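Local coordinates for exported protein (Bacteroides fragilis, PDB 4JX0) that is of unknown function but binds magnesium and joins a BT_3987-like N-terminal domain to a second domain of the F5/F8 type C family, at residues T35-L40 / A158-R163; K75-D80 / G152-L157; S199-D204 / Y220-N225; S257-V262 / R298-M303. One frame throughout, in Å; residues are numbered along the deposited sequence.

Contact 1: residues T35-L40 / A158-R163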
loop_
_atom_site.group_PDB
_atom_site.type_symbol
_atom_site.label_atom_id
_atom_site.label_comp_id
_atom_site.label_asym_id
_atom_site.label_seq_id
_atom_site.Cartn_x
_atom_site.Cartn_y
_atom_site.Cartn_z
ATOM N N THR A 35 18.131 -35.729 11.287
ATOM C CA THR A 35 16.862 -35.068 11.592
ATOM C C THR A 35 16.427 -34.242 10.406
ATOM O O THR A 35 17.148 -33.307 10.038
ATOM C CB THR A 35 16.988 -34.159 12.827
ATOM O OG1 THR A 35 17.595 -34.882 13.884
ATOM C CG2 THR A 35 15.642 -33.628 13.298
ATOM N N ASP A 36 15.269 -34.572 9.801
ATOM C CA ASP A 36 14.709 -33.767 8.718
ATOM C C ASP A 36 14.142 -32.524 9.364
ATOM O O ASP A 36 13.589 -32.615 10.457
ATOM C CB ASP A 36 13.632 -34.537 7.920
ATOM C CG ASP A 36 14.170 -35.737 7.160
ATOM O OD1 ASP A 36 15.342 -35.689 6.722
ATOM O OD2 ASP A 36 13.422 -36.729 7.008
ATOM N N LEU A 37 14.351 -31.356 8.762
ATOM C CA LEU A 37 13.891 -30.111 9.372
ATOM C C LEU A 37 12.696 -29.551 8.637
ATOM O O LEU A 37 12.655 -29.618 7.413
ATOM C CB LEU A 37 15.021 -29.075 9.399
ATOM C CG LEU A 37 16.309 -29.504 10.086
ATOM C CD1 LEU A 37 17.417 -28.522 9.823
ATOM C CD2 LEU A 37 16.101 -29.682 11.569
ATOM N N VAL A 38 11.724 -29.003 9.394
ATOM C CA VAL A 38 10.527 -28.337 8.867
ATOM C C VAL A 38 10.714 -26.849 9.165
ATOM O O VAL A 38 11.027 -26.488 10.297
ATOM C CB VAL A 38 9.211 -28.899 9.458
ATOM C CG1 VAL A 38 7.998 -28.238 8.818
ATOM C CG2 VAL A 38 9.144 -30.410 9.286
ATOM N N TYR A 39 10.579 -25.988 8.156
ATOM C CA TYR A 39 10.827 -24.564 8.354
ATOM C C TYR A 39 10.019 -23.709 7.385
ATOM O O TYR A 39 9.356 -24.233 6.489
ATOM C CB TYR A 39 12.342 -24.286 8.202
ATOM C CG TYR A 39 12.903 -24.596 6.830
ATOM C CD1 TYR A 39 13.189 -25.903 6.454
ATOM C CD2 TYR A 39 13.203 -23.584 5.932
ATOM C CE1 TYR A 39 13.702 -26.195 5.194
ATOM C CE2 TYR A 39 13.737 -23.862 4.680
ATOM C CZ TYR A 39 13.998 -25.170 4.316
ATOM O OH TYR A 39 14.508 -25.469 3.073
ATOM N N LEU A 40 10.081 -22.388 7.589
ATOM C CA LEU A 40 9.370 -21.397 6.787
ATOM C C LEU A 40 10.194 -20.977 5.555
ATOM O O LEU A 40 11.355 -20.569 5.685
ATOM C CB LEU A 40 9.047 -20.156 7.660
ATOM C CG LEU A 40 7.602 -19.916 8.040
ATOM C CD1 LEU A 40 7.026 -21.087 8.727
ATOM C CD2 LEU A 40 7.502 -18.722 8.972
ATOM N N ALA A 158 11.902 -32.346 13.117
ATOM C CA ALA A 158 11.811 -31.217 14.032
ATOM C C ALA A 158 11.659 -29.895 13.298
ATOM O O ALA A 158 11.994 -29.797 12.118
ATOM C CB ALA A 158 13.053 -31.173 14.891
ATOM N N ILE A 159 11.170 -28.866 14.003
ATOM C CA ILE A 159 11.088 -27.525 13.440
ATOM C C ILE A 159 12.504 -26.955 13.538
ATOM O O ILE A 159 13.133 -27.102 14.588
ATOM C CB ILE A 159 10.023 -26.650 14.151
ATOM C CG1 ILE A 159 8.602 -27.188 13.875
ATOM C CG2 ILE A 159 10.131 -25.185 13.701
ATOM C CD1 ILE A 159 7.660 -26.944 14.989
ATOM N N ALA A 160 13.026 -26.349 12.450
ATOM C CA ALA A 160 14.391 -25.809 12.436
ATOM C C ALA A 160 14.592 -24.729 13.509
ATOM O O ALA A 160 13.638 -24.046 13.892
ATOM C CB ALA A 160 14.722 -25.243 11.066
ATOM N N ARG A 161 15.831 -24.596 14.010
ATOM C CA ARG A 161 16.169 -23.610 15.046
ATOM C C ARG A 161 15.853 -22.195 14.529
ATOM O O ARG A 161 15.073 -21.462 15.144
ATOM C CB ARG A 161 17.653 -23.750 15.466
ATOM C CG ARG A 161 17.919 -25.033 16.254
ATOM C CD ARG A 161 19.377 -25.448 16.295
ATOM N NE ARG A 161 19.538 -26.746 16.959
ATOM C CZ ARG A 161 20.697 -27.376 17.151
ATOM N NH1 ARG A 161 21.837 -26.832 16.728
ATOM N NH2 ARG A 161 20.727 -28.554 17.765
ATOM N N THR A 162 16.403 -21.873 13.351
ATOM C CA THR A 162 16.180 -20.623 12.629
ATOM C C THR A 162 15.059 -20.833 11.600
ATOM O O THR A 162 14.657 -21.971 11.381
ATOM C CB THR A 162 17.481 -20.221 11.949
ATOM O OG1 THR A 162 17.907 -21.312 11.131
ATOM C CG2 THR A 162 18.571 -19.877 12.948
ATOM N N ARG A 163 14.568 -19.756 10.968
ATOM C CA ARG A 163 13.501 -19.795 9.950
ATOM C C ARG A 163 12.214 -20.518 10.446
ATOM O O ARG A 163 11.568 -21.219 9.674
ATOM C CB ARG A 163 14.006 -20.419 8.630
ATOM C CG ARG A 163 15.085 -19.585 7.973
ATOM C CD ARG A 163 15.563 -20.129 6.644
ATOM N NE ARG A 163 16.397 -19.157 5.927
ATOM C CZ ARG A 163 15.946 -18.123 5.220
ATOM N NH1 ARG A 163 14.638 -17.901 5.112
ATOM N NH2 ARG A 163 16.798 -17.307 4.608
#
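Val38 and Ile159 pair as parallel strands, their CA atoms 4.7 Å apart, at the margin of the mixed beta sheet of the BT_3987-like N-terminal domain, a family of the E-set clan. Within this chain strand 157-159 is outermost; strand 36-41 separates it from strand 66-73. The regular part is closely knit. Its backbone bonds run from Ala158 N to Asp36 O (3.2 Å), from Val38 N to Ala158 O (2.9 Å) and from Ala160 N to Val38 O (2.9 Å). Ala160 CB then packs 3.8 Å from Tyr39 CB and 4.2 Å from Leu37 CB, on the face that Gln28 and Ile25 of helix 23-31 cover. Tyr39 holds its CG between the backbone N and carbonyl carbon (chi1 63°), which stands the ring up toward Ile25 of that helix; its hydroxyl bonds Glu22, just before the helix begins. Val38 and Ile159 point to the other face, onto Leu148 and Met150 of strand 142-150. Past Ala160 the pairing gives way to a loose, solvent-exposed excursion: Arg161 and Thr162 lie outside the contact and look instead to the helix, through Gln28 and Asp24. Arg163, in a left-handed backbone conformation, brings the chain back, and its NE forms a salt bridge with Asp24. A single further backbone bond closes the excursion, Leu40 N donating to Arg163 O at 2.8 Å, almost straight at the hydrogen (171°).

Contact 2: residues K75-D80 / G152-L157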
loop_
_atom_site.group_PDB
_atom_site.type_symbol
_atom_site.label_atom_id
_atom_site.label_comp_id
_atom_site.label_asym_id
_atom_site.label_seq_id
_atom_site.Cartn_x
_atom_site.Cartn_y
_atom_site.Cartn_z
ATOM N N LYS A 75 13.709 -33.015 3.333
ATOM C CA LYS A 75 13.724 -34.274 2.584
ATOM C C LYS A 75 12.325 -34.883 2.620
ATOM O O LYS A 75 11.636 -34.677 3.615
ATOM C CB LYS A 75 14.760 -35.213 3.248
ATOM C CG LYS A 75 15.052 -36.501 2.500
ATOM C CD LYS A 75 16.400 -37.136 2.890
ATOM C CE LYS A 75 16.628 -37.298 4.377
ATOM N NZ LYS A 75 17.715 -38.277 4.675
ATOM N N PRO A 76 11.846 -35.628 1.602
ATOM C CA PRO A 76 10.490 -36.191 1.700
ATOM C C PRO A 76 10.374 -37.132 2.888
ATOM O O PRO A 76 11.284 -37.927 3.133
ATOM C CB PRO A 76 10.305 -36.913 0.366
ATOM C CG PRO A 76 11.303 -36.300 -0.544
ATOM C CD PRO A 76 12.477 -36.001 0.322
ATOM N N TYR A 77 9.286 -36.990 3.661
ATOM C CA TYR A 77 9.060 -37.751 4.889
ATOM C C TYR A 77 8.053 -38.898 4.641
ATOM O O TYR A 77 7.164 -38.780 3.796
ATOM C CB TYR A 77 8.583 -36.791 5.987
ATOM C CG TYR A 77 8.691 -37.345 7.384
ATOM C CD1 TYR A 77 9.930 -37.541 7.982
ATOM C CD2 TYR A 77 7.556 -37.578 8.152
ATOM C CE1 TYR A 77 10.037 -38.043 9.278
ATOM C CE2 TYR A 77 7.649 -38.067 9.451
ATOM C CZ TYR A 77 8.891 -38.287 10.016
ATOM O OH TYR A 77 8.957 -38.818 11.277
ATOM N N LYS A 78 8.236 -40.011 5.381
ATOM C CA LYS A 78 7.461 -41.257 5.284
ATOM C C LYS A 78 5.936 -41.116 5.504
ATOM O O LYS A 78 5.186 -41.930 4.971
ATOM C CB LYS A 78 8.001 -42.292 6.299
ATOM C CG LYS A 78 7.715 -41.968 7.772
ATOM C CD LYS A 78 8.654 -42.709 8.719
ATOM C CE LYS A 78 8.382 -42.393 10.171
ATOM N NZ LYS A 78 9.395 -43.009 11.080
ATOM N N GLU A 79 5.486 -40.134 6.301
ATOM C CA GLU A 79 4.067 -39.937 6.628
ATOM C C GLU A 79 3.672 -38.447 6.523
ATOM O O GLU A 79 4.532 -37.589 6.332
ATOM C CB GLU A 79 3.759 -40.494 8.037
ATOM C CG GLU A 79 4.620 -39.930 9.161
ATOM C CD GLU A 79 4.522 -40.624 10.509
ATOM O OE1 GLU A 79 3.747 -41.599 10.639
ATOM O OE2 GLU A 79 5.236 -40.190 11.443
ATOM N N ASP A 80 2.361 -38.156 6.592
ATOM C CA ASP A 80 1.850 -36.780 6.499
ATOM C C ASP A 80 2.212 -35.998 7.760
ATOM O O ASP A 80 2.120 -36.557 8.854
ATOM C CB ASP A 80 0.316 -36.756 6.304
ATOM C CG ASP A 80 -0.208 -37.387 5.023
ATOM O OD1 ASP A 80 0.620 -37.803 4.178
ATOM O OD2 ASP A 80 -1.446 -37.459 4.862
ATOM N N GLY A 152 1.373 -33.374 15.708
ATOM C CA GLY A 152 1.762 -34.586 16.410
ATOM C C GLY A 152 3.229 -34.669 16.753
ATOM O O GLY A 152 3.945 -33.664 16.747
ATOM N N SER A 153 3.653 -35.894 17.077
ATOM C CA SER A 153 5.033 -36.250 17.363
ATOM C C SER A 153 5.474 -37.193 16.250
ATOM O O SER A 153 4.847 -38.245 16.051
ATOM C CB SER A 153 5.153 -36.897 18.742
ATOM O OG SER A 153 6.505 -36.991 19.167
ATOM N N HIS A 154 6.489 -36.774 15.477
ATOM C CA HIS A 154 7.034 -37.522 14.349
ATOM C C HIS A 154 8.493 -37.836 14.650
ATOM O O HIS A 154 9.191 -36.981 15.195
ATOM C CB HIS A 154 6.884 -36.686 13.078
ATOM C CG HIS A 154 5.463 -36.478 12.649
ATOM N ND1 HIS A 154 4.727 -37.501 12.093
ATOM C CD2 HIS A 154 4.695 -35.363 12.686
ATOM C CE1 HIS A 154 3.542 -36.988 11.803
ATOM N NE2 HIS A 154 3.474 -35.702 12.151
ATOM N N GLU A 155 8.954 -39.055 14.331
ATOM C CA GLU A 155 10.325 -39.485 14.651
ATOM C C GLU A 155 11.362 -38.943 13.652
ATOM O O GLU A 155 11.139 -39.001 12.449
ATOM C CB GLU A 155 10.417 -41.020 14.710
ATOM C CG GLU A 155 9.473 -41.652 15.724
ATOM C CD GLU A 155 9.705 -43.121 16.028
ATOM O OE1 GLU A 155 10.617 -43.733 15.427
ATOM O OE2 GLU A 155 9.012 -43.644 16.929
ATOM N N HIS A 156 12.514 -38.453 14.162
ATOM C CA HIS A 156 13.613 -37.888 13.367
ATOM C C HIS A 156 13.109 -36.741 12.486
ATOM O O HIS A 156 13.423 -36.665 11.301
ATOM C CB HIS A 156 14.325 -38.966 12.534
ATOM C CG HIS A 156 15.042 -39.974 13.370
ATOM N ND1 HIS A 156 16.400 -39.885 13.599
ATOM C CD2 HIS A 156 14.561 -41.059 14.015
ATOM C CE1 HIS A 156 16.704 -40.907 14.380
ATOM N NE2 HIS A 156 15.625 -41.635 14.662
ATOM N N LEU A 157 12.312 -35.859 13.098
ATOM C CA LEU A 157 11.716 -34.692 12.464
ATOM C C LEU A 157 11.586 -33.590 13.498
ATOM O O LEU A 157 11.184 -33.869 14.628
ATOM C CB LEU A 157 10.337 -35.043 11.889
ATOM C CG LEU A 157 9.673 -33.973 11.020
ATOM C CD1 LEU A 157 10.322 -33.891 9.654
ATOM C CD2 LEU A 157 8.204 -34.242 10.880
HETATM O O HOH W 1 3.076 -40.312 13.936
#
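Two side-chain torsions set this contact: Tyr77 turns CG away from its own N (chi1 -163°), bringing one ring face over Leu157 and an edge toward His154, and Glu79 holds CG between N and carbonyl carbon (chi1 56°), then runs extended to the imidazole. The two loops, one joining strands 66-73 and 81-87 and the other leading from strand 142-150 to strand 157-159, meet here at one end of the N-terminal domain's mixed sheet. Their aromatic pair is an offset edge-to-face arrangement, centroids 5.8 Å apart and planes at 86°. Both faces of the phenol ring carry aliphatic groups. Leu157 CD2 stands over one, 4.2 Å from the centroid of the Tyr77 ring in a CH-pi contact, and Lys78 CG covers the opposite one. At the ring edge Tyr77 OH donates to Glu155 O; its modelled length is very short and deserves little weight at this resolution. The Asp80 side chain turns away, to a salt bridge with Lys118 and a bond from Ala119 N, while its carbonyl oxygen stays beside the imidazole. The His-carboxylate bond completes the grip: His154 ND1 donates to Glu79 OE2 over 2.8 Å, with OE2 in the imidazole plane but met from well above the plane of its own carboxylate.

Contact 3: residues S199-D204 / Y220-N225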
loop_
_atom_site.group_PDB
_atom_site.type_symbol
_atom_site.label_atom_id
_atom_site.label_comp_id
_atom_site.label_asym_id
_atom_site.label_seq_id
_atom_site.Cartn_x
_atom_site.Cartn_y
_atom_site.Cartn_z
ATOM N N SER A 199 6.186 23.127 -8.215
ATOM C CA SER A 199 6.519 21.746 -8.548
ATOM C C SER A 199 8.022 21.496 -8.384
ATOM O O SER A 199 8.830 22.417 -8.530
ATOM C CB SER A 199 6.092 21.428 -9.975
ATOM O OG SER A 199 6.422 20.092 -10.313
ATOM N N ASP A 200 8.391 20.242 -8.099
ATOM C CA ASP A 200 9.803 19.868 -7.975
ATOM C C ASP A 200 10.450 19.658 -9.345
ATOM O O ASP A 200 11.675 19.637 -9.415
ATOM C CB ASP A 200 9.991 18.610 -7.118
ATOM C CG ASP A 200 9.289 17.377 -7.630
ATOM O OD1 ASP A 200 8.236 17.525 -8.301
ATOM O OD2 ASP A 200 9.788 16.261 -7.366
ATOM N N ILE A 201 9.647 19.497 -10.424
ATOM C CA ILE A 201 10.161 19.288 -11.781
ATOM C C ILE A 201 9.598 20.354 -12.723
ATOM O O ILE A 201 8.437 20.751 -12.585
ATOM C CB ILE A 201 9.844 17.856 -12.277
ATOM C CG1 ILE A 201 10.647 17.533 -13.536
ATOM C CG2 ILE A 201 8.331 17.621 -12.504
ATOM C CD1 ILE A 201 10.801 16.085 -13.808
ATOM N N ARG A 202 10.439 20.826 -13.669
ATOM C CA ARG A 202 10.094 21.835 -14.678
ATOM C C ARG A 202 9.307 23.017 -14.103
ATOM O O ARG A 202 8.260 23.366 -14.645
ATOM C CB ARG A 202 9.293 21.189 -15.820
ATOM C CG ARG A 202 10.082 20.168 -16.588
ATOM C CD ARG A 202 9.254 19.434 -17.611
ATOM N NE ARG A 202 10.071 18.397 -18.236
ATOM C CZ ARG A 202 10.233 17.152 -17.791
ATOM N NH1 ARG A 202 9.580 16.729 -16.715
ATOM N NH2 ARG A 202 11.030 16.312 -18.433
ATOM N N PRO A 203 9.790 23.669 -13.024
ATOM C CA PRO A 203 9.038 24.815 -12.472
ATOM C C PRO A 203 8.884 25.960 -13.483
ATOM O O PRO A 203 7.854 26.632 -13.515
ATOM C CB PRO A 203 9.861 25.225 -11.254
ATOM C CG PRO A 203 11.220 24.688 -11.514
ATOM C CD PRO A 203 11.030 23.425 -12.267
ATOM N N ASP A 204 9.900 26.135 -14.342
ATOM C CA ASP A 204 9.924 27.137 -15.419
ATOM C C ASP A 204 8.786 26.947 -16.459
ATOM O O ASP A 204 8.444 27.908 -17.147
ATOM C CB ASP A 204 11.291 27.115 -16.144
ATOM C CG ASP A 204 11.705 25.753 -16.707
ATOM O OD1 ASP A 204 11.974 24.827 -15.897
ATOM O OD2 ASP A 204 11.796 25.623 -17.951
ATOM N N TYR A 220 5.134 18.256 -17.469
ATOM C CA TYR A 220 4.819 16.844 -17.290
ATOM C C TYR A 220 5.754 16.248 -16.244
ATOM O O TYR A 220 6.830 16.795 -15.996
ATOM C CB TYR A 220 4.905 16.069 -18.619
ATOM C CG TYR A 220 6.229 16.178 -19.340
ATOM C CD1 TYR A 220 6.483 17.229 -20.209
ATOM C CD2 TYR A 220 7.197 15.188 -19.217
ATOM C CE1 TYR A 220 7.687 17.324 -20.899
ATOM C CE2 TYR A 220 8.391 15.249 -19.930
ATOM C CZ TYR A 220 8.640 16.332 -20.761
ATOM O OH TYR A 220 9.825 16.465 -21.451
ATOM N N THR A 221 5.328 15.162 -15.601
ATOM C CA THR A 221 6.133 14.489 -14.584
ATOM C C THR A 221 7.018 13.454 -15.254
ATOM O O THR A 221 6.765 13.071 -16.396
ATOM C CB THR A 221 5.225 13.851 -13.507
ATOM O OG1 THR A 221 4.429 12.810 -14.067
ATOM C CG2 THR A 221 4.321 14.859 -12.842
ATOM N N SER A 222 8.079 13.032 -14.553
ATOM C CA SER A 222 9.001 11.984 -15.006
ATOM C C SER A 222 9.069 10.784 -14.029
ATOM O O SER A 222 9.633 9.762 -14.404
ATOM C CB SER A 222 10.392 12.559 -15.208
ATOM O OG SER A 222 10.350 13.592 -16.176
ATOM N N ASN A 223 8.507 10.876 -12.807
ATOM C CA ASN A 223 8.521 9.751 -11.865
ATOM C C ASN A 223 7.412 9.918 -10.820
ATOM O O ASN A 223 6.793 10.980 -10.741
ATOM C CB ASN A 223 9.900 9.578 -11.190
ATOM C CG ASN A 223 10.430 10.794 -10.466
ATOM O OD1 ASN A 223 9.792 11.331 -9.561
ATOM N ND2 ASN A 223 11.647 11.213 -10.779
ATOM N N ALA A 224 7.169 8.860 -10.026
ATOM C CA ALA A 224 6.147 8.850 -8.980
ATOM C C ALA A 224 6.419 9.861 -7.856
ATOM O O ALA A 224 5.471 10.221 -7.148
ATOM C CB ALA A 224 6.033 7.463 -8.380
ATOM N N ASN A 225 7.684 10.302 -7.665
ATOM C CA ASN A 225 8.011 11.260 -6.603
ATOM C C ASN A 225 7.725 12.701 -7.003
ATOM O O ASN A 225 7.745 13.561 -6.127
ATOM C CB ASN A 225 9.471 11.131 -6.164
ATOM C CG ASN A 225 9.785 9.779 -5.563
ATOM O OD1 ASN A 225 9.000 9.220 -4.781
ATOM N ND2 ASN A 225 10.945 9.226 -5.900
#
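Arg202 NH1 reaches two acceptors of segment 220-225. It donates to Ser222 OG at 3.3 Å, a nearly straight bond (164° at the hydrogen) with OG lying in the guanidinium plane at its edge. The same nitrogen also makes a weak bond to Tyr220 O, 2.8 Å away but strongly bent at 119°. While the edge serves the bond to Ser222, one face is used for stacking: the guanidinium lies on the Tyr220 ring with planes 26° apart, and Arg202 CZ is 3.7 Å from the centroid of the Tyr220 ring, a cation-pi contact. The overlap is shifted toward the ring's rim, since the nearest ring atom to Arg202 CZ is Tyr220 CE2 at 3.4 Å. An extended chain from CG to NE lets the arginine span the gap between the loops, and the stack and the in-plane bond to Ser222 probably restrict the rotation of the group. Ile201, the preceding residue, adds apolar packing: its CD1 is 3.5 Å from Ser222 OG, and its CG2 is 3.9 Å from Tyr220 O. Asp200 finds its main partner outside, in Tyr227 N. The magnesium site is close but separate; the side chain of Tyr220 comes within about 7 Å of that of Asn314, a magnesium ligand. In the C-terminal domain, of the F5/F8 type C beta-sandwich family, this largely surface contact thus ties the loop after strand 196-199 to the loop between strands 219-220 and 227-232, where Thr221 bonds Val311, just before strand 312-319, and packs on Met302 of strand 296-304.

Contact 4: residues S257-V262 / R298-M303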
loop_
_atom_site.group_PDB
_atom_site.type_symbol
_atom_site.label_atom_id
_atom_site.label_comp_id
_atom_site.label_asym_id
_atom_site.label_seq_id
_atom_site.Cartn_x
_atom_site.Cartn_y
_atom_site.Cartn_z
ATOM N N SER A 257 -4.556 8.032 -12.706
ATOM C CA SER A 257 -4.709 8.107 -11.258
ATOM C C SER A 257 -3.685 8.992 -10.586
ATOM O O SER A 257 -2.604 9.203 -11.122
ATOM C CB SER A 257 -4.590 6.708 -10.658
ATOM O OG SER A 257 -3.307 6.153 -10.888
ATOM N N CYS A 258 -4.029 9.474 -9.381
ATOM C CA CYS A 258 -3.144 10.262 -8.519
ATOM C C CYS A 258 -3.746 10.397 -7.111
ATOM O O CYS A 258 -4.948 10.214 -6.913
ATOM C CB CYS A 258 -2.854 11.632 -9.121
ATOM S SG CYS A 258 -4.289 12.724 -9.209
ATOM N N ARG A 259 -2.890 10.735 -6.150
ATOM C CA ARG A 259 -3.228 10.954 -4.742
ATOM C C ARG A 259 -3.486 12.440 -4.549
ATOM O O ARG A 259 -2.630 13.237 -4.932
ATOM C CB ARG A 259 -2.049 10.489 -3.899
ATOM C CG ARG A 259 -2.263 10.438 -2.390
ATOM C CD ARG A 259 -0.919 10.380 -1.692
ATOM N NE ARG A 259 -0.089 9.303 -2.252
ATOM C CZ ARG A 259 1.232 9.342 -2.446
ATOM N NH1 ARG A 259 1.935 10.417 -2.102
ATOM N NH2 ARG A 259 1.864 8.298 -2.967
ATOM N N VAL A 260 -4.652 12.830 -3.991
ATOM C CA VAL A 260 -5.000 14.242 -3.816
ATOM C C VAL A 260 -4.786 14.671 -2.348
ATOM O O VAL A 260 -5.617 14.358 -1.484
ATOM C CB VAL A 260 -6.458 14.519 -4.282
ATOM C CG1 VAL A 260 -6.774 16.013 -4.237
ATOM C CG2 VAL A 260 -6.698 13.968 -5.680
HETATM N N MSE A 261 -3.691 15.426 -2.086
HETATM C CA MSE A 261 -3.380 15.987 -0.758
HETATM C C MSE A 261 -3.997 17.364 -0.654
HETATM O O MSE A 261 -3.945 18.112 -1.627
HETATM C CB MSE A 261 -1.866 16.121 -0.544
HETATM C CG MSE A 261 -1.065 14.864 -0.814
HETATM SE SE MSE A 261 -1.583 13.368 0.296
HETATM C CE MSE A 261 -1.102 14.069 2.027
ATOM N N VAL A 262 -4.540 17.729 0.506
ATOM C CA VAL A 262 -5.172 19.038 0.686
ATOM C C VAL A 262 -4.624 19.711 1.926
ATOM O O VAL A 262 -4.709 19.123 2.997
ATOM C CB VAL A 262 -6.703 18.868 0.785
ATOM C CG1 VAL A 262 -7.384 20.204 1.031
ATOM C CG2 VAL A 262 -7.260 18.205 -0.469
ATOM N N ARG A 298 -2.299 19.434 -3.586
ATOM C CA ARG A 298 -1.097 18.855 -4.188
ATOM C C ARG A 298 -1.391 17.474 -4.750
ATOM O O ARG A 298 -1.834 16.582 -4.023
ATOM C CB ARG A 298 0.048 18.782 -3.149
ATOM C CG ARG A 298 1.373 18.204 -3.657
ATOM C CD ARG A 298 2.425 18.197 -2.567
ATOM N NE ARG A 298 2.874 19.555 -2.249
ATOM C CZ ARG A 298 3.748 19.871 -1.296
ATOM N NH1 ARG A 298 4.291 18.922 -0.537
ATOM N NH2 ARG A 298 4.087 21.142 -1.092
ATOM N N PHE A 299 -1.094 17.284 -6.036
ATOM C CA PHE A 299 -1.296 16.016 -6.721
ATOM C C PHE A 299 0.005 15.243 -6.680
ATOM O O PHE A 299 1.035 15.790 -7.073
ATOM C CB PHE A 299 -1.746 16.258 -8.162
ATOM C CG PHE A 299 -3.060 16.994 -8.233
ATOM C CD1 PHE A 299 -4.253 16.340 -7.965
ATOM C CD2 PHE A 299 -3.107 18.335 -8.582
ATOM C CE1 PHE A 299 -5.466 17.016 -8.037
ATOM C CE2 PHE A 299 -4.322 19.011 -8.637
ATOM C CZ PHE A 299 -5.492 18.350 -8.358
ATOM N N GLU A 300 -0.027 14.001 -6.170
ATOM C CA GLU A 300 1.155 13.147 -6.035
ATOM C C GLU A 300 0.914 11.784 -6.674
ATOM O O GLU A 300 -0.225 11.419 -6.943
ATOM C CB GLU A 300 1.497 12.945 -4.543
ATOM C CG GLU A 300 1.693 14.225 -3.752
ATOM C CD GLU A 300 1.979 14.015 -2.279
ATOM O OE1 GLU A 300 1.445 13.040 -1.702
ATOM O OE2 GLU A 300 2.700 14.852 -1.690
ATOM N N ASN A 301 1.999 11.030 -6.906
ATOM C CA ASN A 301 1.944 9.679 -7.461
ATOM C C ASN A 301 1.075 9.639 -8.737
ATOM O O ASN A 301 0.205 8.774 -8.900
ATOM C CB ASN A 301 1.404 8.742 -6.372
ATOM C CG ASN A 301 1.673 7.289 -6.633
ATOM O OD1 ASN A 301 2.784 6.900 -6.997
ATOM N ND2 ASN A 301 0.660 6.452 -6.468
HETATM N N MSE A 302 1.337 10.576 -9.654
HETATM C CA MSE A 302 0.541 10.708 -10.876
HETATM C C MSE A 302 0.947 9.658 -11.903
HETATM O O MSE A 302 2.069 9.703 -12.421
HETATM C CB MSE A 302 0.673 12.116 -11.461
HETATM C CG MSE A 302 0.367 13.216 -10.455
HETATM SE SE MSE A 302 0.518 14.967 -11.225
HETATM C CE MSE A 302 -1.288 15.141 -11.897
HETATM N N MSE A 303 0.030 8.707 -12.176
HETATM C CA MSE A 303 0.216 7.618 -13.134
HETATM C C MSE A 303 -0.641 7.795 -14.378
HETATM O O MSE A 303 -1.810 8.175 -14.274
HETATM C CB MSE A 303 -0.152 6.282 -12.496
HETATM C CG MSE A 303 0.471 5.101 -13.209
HETATM SE SE MSE A 303 -0.290 3.432 -12.665
HETATM C CE MSE A 303 -1.967 3.476 -13.614
#
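The Arg259 guanidinium meets Glu300 OE1 at its edge, close to its own plane, and carries Asn301 CB over one face, 3.5 Å from Arg259 NH2. These groups lie on neighbouring antiparallel strands, 255-263 and 296-304, of a five-stranded sheet in the C-terminal domain, with a beta bulge interrupting the pairing. The salt bridge, Arg259 NH1 to Glu300 OE1 at 2.7 Å, reaches the oxygen from 46° above the carboxylate plane, and the two flat groups stand almost perpendicular (83°). A bend at chi3 of Arg259 (-52°) folds the arginine back to this acid. Selenomethionine Met261 leans on the same carboxylate through its CG, next to Arg298, whose NE bonds Thr229 and whose guanidinium makes cation-pi contacts with Trp269 and Tyr227. The opposite sheet face carries Val260 and Phe299, with Val260 CG2 4.0 Å from Phe299 CE1; Cys258 SG, from the bulge, also comes beside the ring, 3.8 Å from Phe299 CD1. Both approach obliquely. Val260 and Phe299 run side by side, and each packs on Ile286 of strand 283-294, which places this face in the interior between sheets. Paired backbone bonds join Met261 with Arg298 and Arg259 with Glu300. Between Arg259 and Ser257 the register slips by one, the extra residue lying on the 298-303 side where Asn301 takes a left-handed conformation and the chain turns a corner. Beyond that corner pairing is restored, with Met303 N donating to Ser257 O at 2.9 Å.

The four contacts fall into two touching pairs, one in each domain. Contacts 1 and 2, with centres 12 Å apart, share the N-terminal mixed sheet: contact 2 lies between the two segments of contact 1 in sequence, and Asp36 and Val38 pack on Leu157. Contacts 3 and 4 follow in series in the C-terminal domain, also 12 Å between centres, touching where Ala224 meets Asn301 and Thr221 meets Met302. The pairs stand on opposite sides of the chain's centre, and the nearest atoms of contacts 1 and 3 are about 29 Å apart. The chain therefore finishes one pair before opening the other, as expected of two domains that fold around separate beta sheets.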